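Local structure of translation initiation factor eif-2b-like protein (Chaetomium thermophilum, 4ZEO) at residues S199-I213 with I230-I242. The protein probably acts in translation initiation as the delta subunit of eIF2B, the complex that exchanges GDP for GTP on eIF2. Residues are numbered along the deposited sequence; the frame is centred on the assembly and turned at random.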
loop_
_atom_site.group_PDB
_atom_site.type_symbol
_atom_site.label_atom_id
_atom_site.label_comp_id
_atom_site.label_asym_id
_atom_site.label_seq_id
_atom_site.Cartn_x
_atom_site.Cartn_y
_atom_site.Cartn_z
ATOM N N SER A 199 5.869 -32.883 10.544
ATOM C CA SER A 199 6.095 -31.638 11.254
ATOM C C SER A 199 5.613 -30.472 10.407
ATOM O O SER A 199 5.589 -30.552 9.182
ATOM C CB SER A 199 7.564 -31.452 11.601
ATOM O OG SER A 199 8.308 -31.153 10.438
ATOM N N LEU A 200 5.229 -29.389 11.067
ATOM C CA LEU A 200 4.793 -28.198 10.371
ATOM C C LEU A 200 5.918 -27.692 9.474
ATOM O O LEU A 200 5.673 -27.257 8.349
ATOM C CB LEU A 200 4.383 -27.121 11.383
ATOM C CG LEU A 200 4.107 -25.666 10.968
ATOM C CD1 LEU A 200 3.111 -25.043 11.944
ATOM C CD2 LEU A 200 5.366 -24.809 10.882
ATOM N N SER A 201 7.153 -27.792 9.974
ATOM C CA SER A 201 8.349 -27.306 9.272
ATOM C C SER A 201 8.517 -27.950 7.906
ATOM O O SER A 201 9.172 -27.399 7.041
ATOM C CB SER A 201 9.621 -27.535 10.098
ATOM O OG SER A 201 9.878 -28.907 10.295
ATOM N N ARG A 202 8.031 -29.172 7.768
ATOM C CA ARG A 202 8.096 -29.915 6.512
ATOM C C ARG A 202 6.776 -29.926 5.701
ATOM O O ARG A 202 6.806 -30.014 4.475
ATOM C CB ARG A 202 8.602 -31.337 6.803
ATOM C CG ARG A 202 10.109 -31.337 7.161
ATOM C CD ARG A 202 10.805 -32.694 6.962
ATOM N NE ARG A 202 12.024 -32.796 7.776
ATOM C CZ ARG A 202 12.845 -33.845 7.801
ATOM N NH1 ARG A 202 12.609 -34.907 7.038
ATOM N NH2 ARG A 202 13.921 -33.829 8.581
ATOM N N HIS A 203 5.638 -30.022 6.388
ATOM C CA HIS A 203 4.306 -30.136 5.764
ATOM C C HIS A 203 3.605 -28.822 5.356
ATOM O O HIS A 203 2.966 -28.733 4.303
ATOM C CB HIS A 203 3.381 -30.918 6.703
ATOM C CG HIS A 203 2.010 -31.149 6.153
ATOM N ND1 HIS A 203 0.911 -30.402 6.534
ATOM C CD2 HIS A 203 1.550 -32.063 5.262
ATOM C CE1 HIS A 203 -0.155 -30.831 5.884
ATOM N NE2 HIS A 203 0.204 -31.848 5.113
ATOM N N PHE A 204 3.680 -27.819 6.219
ATOM C CA PHE A 204 2.818 -26.649 6.106
ATOM C C PHE A 204 2.947 -25.854 4.794
ATOM O O PHE A 204 1.945 -25.568 4.133
ATOM C CB PHE A 204 3.050 -25.732 7.318
ATOM C CG PHE A 204 2.214 -24.485 7.299
ATOM C CD1 PHE A 204 0.851 -24.542 7.567
ATOM C CD2 PHE A 204 2.789 -23.246 7.046
ATOM C CE1 PHE A 204 0.056 -23.373 7.531
ATOM C CE2 PHE A 204 2.008 -22.075 7.022
ATOM C CZ PHE A 204 0.644 -22.141 7.260
ATOM N N VAL A 205 4.159 -25.508 4.402
ATOM C CA VAL A 205 4.327 -24.680 3.217
ATOM C C VAL A 205 3.873 -25.385 1.925
ATOM O O VAL A 205 3.022 -24.865 1.206
ATOM C CB VAL A 205 5.800 -24.197 3.096
ATOM C CG1 VAL A 205 6.064 -23.513 1.758
ATOM C CG2 VAL A 205 6.141 -23.273 4.273
ATOM N N PRO A 206 4.366 -26.599 1.649
ATOM C CA PRO A 206 3.879 -27.126 0.366
ATOM C C PRO A 206 2.392 -27.597 0.343
ATOM O O PRO A 206 1.747 -27.503 -0.689
ATOM C CB PRO A 206 4.847 -28.280 0.096
ATOM C CG PRO A 206 5.249 -28.749 1.473
ATOM C CD PRO A 206 5.370 -27.490 2.269
ATOM N N HIS A 207 1.890 -28.171 1.427
ATOM C CA HIS A 207 0.529 -28.723 1.442
ATOM C C HIS A 207 -0.592 -27.779 1.837
ATOM O O HIS A 207 -1.724 -28.001 1.447
ATOM C CB HIS A 207 0.487 -29.961 2.326
ATOM C CG HIS A 207 1.263 -31.099 1.754
ATOM N ND1 HIS A 207 2.633 -31.193 1.864
ATOM C CD2 HIS A 207 0.875 -32.157 1.001
ATOM C CE1 HIS A 207 3.051 -32.279 1.244
ATOM N NE2 HIS A 207 1.999 -32.884 0.715
ATOM N N VAL A 208 -0.297 -26.792 2.673
ATOM C CA VAL A 208 -1.319 -25.872 3.139
ATOM C C VAL A 208 -1.161 -24.422 2.657
ATOM O O VAL A 208 -2.081 -23.850 2.078
ATOM C CB VAL A 208 -1.375 -25.880 4.672
ATOM C CG1 VAL A 208 -2.392 -24.857 5.180
ATOM C CG2 VAL A 208 -1.700 -27.292 5.179
ATOM N N LEU A 209 -0.004 -23.823 2.896
ATOM C CA LEU A 209 0.181 -22.419 2.543
ATOM C C LEU A 209 0.177 -22.153 1.046
ATOM O O LEU A 209 -0.499 -21.236 0.578
ATOM C CB LEU A 209 1.480 -21.882 3.156
ATOM C CG LEU A 209 1.790 -20.440 2.747
ATOM C CD1 LEU A 209 0.709 -19.474 3.233
ATOM C CD2 LEU A 209 3.183 -20.000 3.253
ATOM N N ASN A 210 0.939 -22.943 0.302
ATOM C CA ASN A 210 1.082 -22.727 -1.136
ATOM C C ASN A 210 -0.245 -22.834 -1.912
ATOM O O ASN A 210 -0.458 -22.055 -2.831
ATOM C CB ASN A 210 2.133 -23.694 -1.731
ATOM C CG ASN A 210 3.551 -23.205 -1.537
ATOM O OD1 ASN A 210 3.787 -22.165 -0.900
ATOM N ND2 ASN A 210 4.514 -23.978 -2.022
ATOM N N PRO A 211 -1.138 -23.788 -1.554
ATOM C CA PRO A 211 -2.446 -23.767 -2.234
ATOM C C PRO A 211 -3.232 -22.462 -2.033
ATOM O O PRO A 211 -3.936 -22.056 -2.966
ATOM C CB PRO A 211 -3.172 -24.951 -1.613
ATOM C CG PRO A 211 -2.063 -25.906 -1.320
ATOM C CD PRO A 211 -0.963 -25.038 -0.785
ATOM N N GLN A 212 -3.127 -21.829 -0.864
ATOM C CA GLN A 212 -3.776 -20.530 -0.645
ATOM C C GLN A 212 -3.156 -19.454 -1.549
ATOM O O GLN A 212 -3.850 -18.650 -2.151
ATOM C CB GLN A 212 -3.679 -20.086 0.829
ATOM C CG GLN A 212 -3.806 -21.197 1.844
ATOM C CD GLN A 212 -5.104 -21.983 1.751
ATOM O OE1 GLN A 212 -6.154 -21.456 1.373
ATOM N NE2 GLN A 212 -5.021 -23.277 2.051
ATOM N N ILE A 213 -1.836 -19.432 -1.630
ATOM C CA ILE A 213 -1.141 -18.471 -2.483
ATOM C C ILE A 213 -1.518 -18.659 -3.955
ATOM O O ILE A 213 -1.746 -17.696 -4.676
ATOM C CB ILE A 213 0.379 -18.601 -2.324
ATOM C CG1 ILE A 213 0.751 -18.401 -0.853
ATOM C CG2 ILE A 213 1.120 -17.592 -3.214
ATOM C CD1 ILE A 213 2.213 -18.537 -0.566
ATOM N N ILE A 230 4.899 -12.952 2.088
ATOM C CA ILE A 230 4.962 -14.392 1.861
ATOM C C ILE A 230 6.392 -14.901 1.975
ATOM O O ILE A 230 6.648 -15.942 2.595
ATOM C CB ILE A 230 4.350 -14.750 0.480
ATOM C CG1 ILE A 230 2.823 -14.666 0.548
ATOM C CG2 ILE A 230 4.748 -16.152 0.013
ATOM C CD1 ILE A 230 2.125 -14.827 -0.785
ATOM N N ARG A 231 7.331 -14.164 1.389
ATOM C CA ARG A 231 8.740 -14.540 1.497
ATOM C C ARG A 231 9.174 -14.507 2.959
ATOM O O ARG A 231 9.849 -15.432 3.418
ATOM C CB ARG A 231 9.623 -13.629 0.640
ATOM C CG ARG A 231 11.124 -13.801 0.862
ATOM C CD ARG A 231 11.910 -12.839 -0.008
ATOM N NE ARG A 231 11.305 -11.506 0.044
ATOM C CZ ARG A 231 11.507 -10.615 1.015
ATOM N NH1 ARG A 231 10.888 -9.446 0.965
ATOM N NH2 ARG A 231 12.322 -10.886 2.033
ATOM N N LEU A 232 8.761 -13.468 3.692
ATOM C CA LEU A 232 9.084 -13.365 5.124
ATOM C C LEU A 232 8.457 -14.479 5.961
ATOM O O LEU A 232 9.128 -15.068 6.813
ATOM C CB LEU A 232 8.661 -12.007 5.675
ATOM C CG LEU A 232 9.455 -10.801 5.171
ATOM C CD1 LEU A 232 8.792 -9.479 5.555
ATOM C CD2 LEU A 232 10.872 -10.860 5.712
ATOM N N LEU A 233 7.196 -14.797 5.690
ATOM C CA LEU A 233 6.507 -15.866 6.409
ATOM C C LEU A 233 7.151 -17.219 6.166
ATOM O O LEU A 233 7.346 -18.003 7.101
ATOM C CB LEU A 233 5.023 -15.936 6.001
ATOM C CG LEU A 233 4.191 -17.109 6.553
ATOM C CD1 LEU A 233 4.166 -17.128 8.070
ATOM C CD2 LEU A 233 2.769 -17.050 6.029
ATOM N N LYS A 234 7.469 -17.509 4.906
ATOM C CA LYS A 234 8.085 -18.788 4.599
ATOM C C LYS A 234 9.448 -18.891 5.275
ATOM O O LYS A 234 9.819 -19.961 5.754
ATOM C CB LYS A 234 8.209 -18.987 3.103
ATOM C CG LYS A 234 6.954 -19.531 2.460
ATOM C CD LYS A 234 7.075 -19.475 0.960
ATOM C CE LYS A 234 5.814 -19.975 0.279
ATOM N NZ LYS A 234 6.091 -20.303 -1.133
ATOM N N ALA A 235 10.201 -17.792 5.331
ATOM C CA ALA A 235 11.471 -17.817 6.078
ATOM C C ALA A 235 11.220 -18.128 7.562
ATOM O O ALA A 235 11.958 -18.911 8.157
ATOM C CB ALA A 235 12.240 -16.513 5.919
ATOM N N LYS A 236 10.161 -17.551 8.139
ATOM C CA LYS A 236 9.792 -17.814 9.527
ATOM C C LYS A 236 9.486 -19.285 9.761
ATOM O O LYS A 236 9.951 -19.872 10.735
ATOM C CB LYS A 236 8.587 -16.970 9.932
ATOM C CG LYS A 236 8.946 -15.667 10.609
ATOM C CD LYS A 236 9.653 -15.875 11.968
ATOM C CE LYS A 236 8.790 -16.640 12.957
ATOM N NZ LYS A 236 9.534 -16.891 14.234
ATOM N N VAL A 237 8.738 -19.893 8.848
ATOM C CA VAL A 237 8.447 -21.314 8.954
ATOM C C VAL A 237 9.735 -22.136 8.905
ATOM O O VAL A 237 9.895 -23.106 9.650
ATOM C CB VAL A 237 7.500 -21.783 7.829
ATOM C CG1 VAL A 237 7.363 -23.303 7.838
ATOM C CG2 VAL A 237 6.145 -21.073 7.941
ATOM N N ASN A 238 10.657 -21.730 8.043
ATOM C CA ASN A 238 11.919 -22.439 7.912
ATOM C C ASN A 238 12.812 -22.377 9.160
ATOM O O ASN A 238 13.769 -23.130 9.251
ATOM C CB ASN A 238 12.677 -21.942 6.683
ATOM C CG ASN A 238 12.286 -22.695 5.409
ATOM O OD1 ASN A 238 13.034 -23.551 4.933
ATOM N ND2 ASN A 238 11.133 -22.355 4.839
ATOM N N LYS A 239 12.584 -21.425 10.068
ATOM C CA LYS A 239 13.384 -21.355 11.310
ATOM C C LYS A 239 13.021 -22.489 12.275
ATOM O O LYS A 239 13.810 -22.855 13.144
ATOM C CB LYS A 239 13.253 -19.972 11.985
ATOM C CG LYS A 239 14.104 -18.874 11.276
ATOM C CD LYS A 239 13.660 -17.422 11.526
ATOM C CE LYS A 239 13.048 -16.813 10.228
ATOM N NZ LYS A 239 12.858 -15.330 10.048
ATOM N N PHE A 240 11.833 -23.047 12.093
ATOM C CA PHE A 240 11.365 -24.214 12.835
ATOM C C PHE A 240 12.011 -25.527 12.378
ATOM O O PHE A 240 12.504 -25.631 11.248
ATOM C CB PHE A 240 9.851 -24.297 12.696
ATOM C CG PHE A 240 9.140 -23.124 13.283
ATOM C CD1 PHE A 240 9.554 -22.589 14.478
ATOM C CD2 PHE A 240 8.107 -22.512 12.604
ATOM C CE1 PHE A 240 8.911 -21.506 15.017
ATOM C CE2 PHE A 240 7.462 -21.420 13.144
ATOM C CZ PHE A 240 7.872 -20.914 14.345
ATOM N N ASP A 241 12.045 -26.509 13.277
ATOM C CA ASP A 241 12.579 -27.839 12.971
ATOM C C ASP A 241 11.530 -28.921 13.240
ATOM O O ASP A 241 10.461 -28.636 13.795
ATOM C CB ASP A 241 13.881 -28.112 13.747
ATOM C CG ASP A 241 13.705 -28.059 15.255
ATOM O OD1 ASP A 241 14.535 -27.413 15.930
ATOM O OD2 ASP A 241 12.753 -28.665 15.777
ATOM N N ILE A 242 11.834 -30.151 12.829
ATOM C CA ILE A 242 10.941 -31.283 13.053
ATOM C C ILE A 242 10.651 -31.487 14.550
ATOM O O ILE A 242 9.571 -31.940 14.924
ATOM C CB ILE A 242 11.501 -32.566 12.424
ATOM C CG1 ILE A 242 10.353 -33.498 12.063
ATOM C CG2 ILE A 242 12.510 -33.281 13.340
ATOM C CD1 ILE A 242 10.420 -33.994 10.644
#
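K234 reaches across to N210, where its NZ gives a hydrogen bond of 3.0 Å to OD1, the one direct polar link between 199-213 and 230-242. The ammonium comes in 20° from the plane of the amide carbonyl, and the two side chains meet at about a right angle. The lysine chain lies as a knob among V205, L209, N210 and I213; extended beyond CG, it carries NZ to the amide, with CG and CE against V205 CG1 and L209 CD2. One turn on, V237 is the second knob, set among L200, S201, F204 and V205. With CG1 anti to the backbone N (chi1 172°), its two methyls divide the work: CG1 meets V205 CG2 at 3.8 Å and L200 CD2 at 3.9 Å, CG2 faces F204 CD2. At the far end I213 CD1 rests 3.5 Å from I230 CG2. The arrangement is a near-antiparallel helical hairpin, both knobs coming from its second helix, in the helical region preceding the Rossmann-like parallel sheet; the short segment axes approach to 9.0 Å at 157°. Past the end of helix 224-239 the chain runs on beside the first turn of helix 200-219: S201 CB packs on F240 O, and I242 CD1 lies over one face of the R202 guanidinium, although I242 is poorly ordered. S199, the N-cap residue, shares a 2.7 Å hydrogen bond between its OG and S201 OG. Behind the interface, helix 174-191 backs F204 and L209 through I189 and F185, Y192 meets the F204 ring edge-to-face, and L253 and W256 of helix 246-277 cover L233.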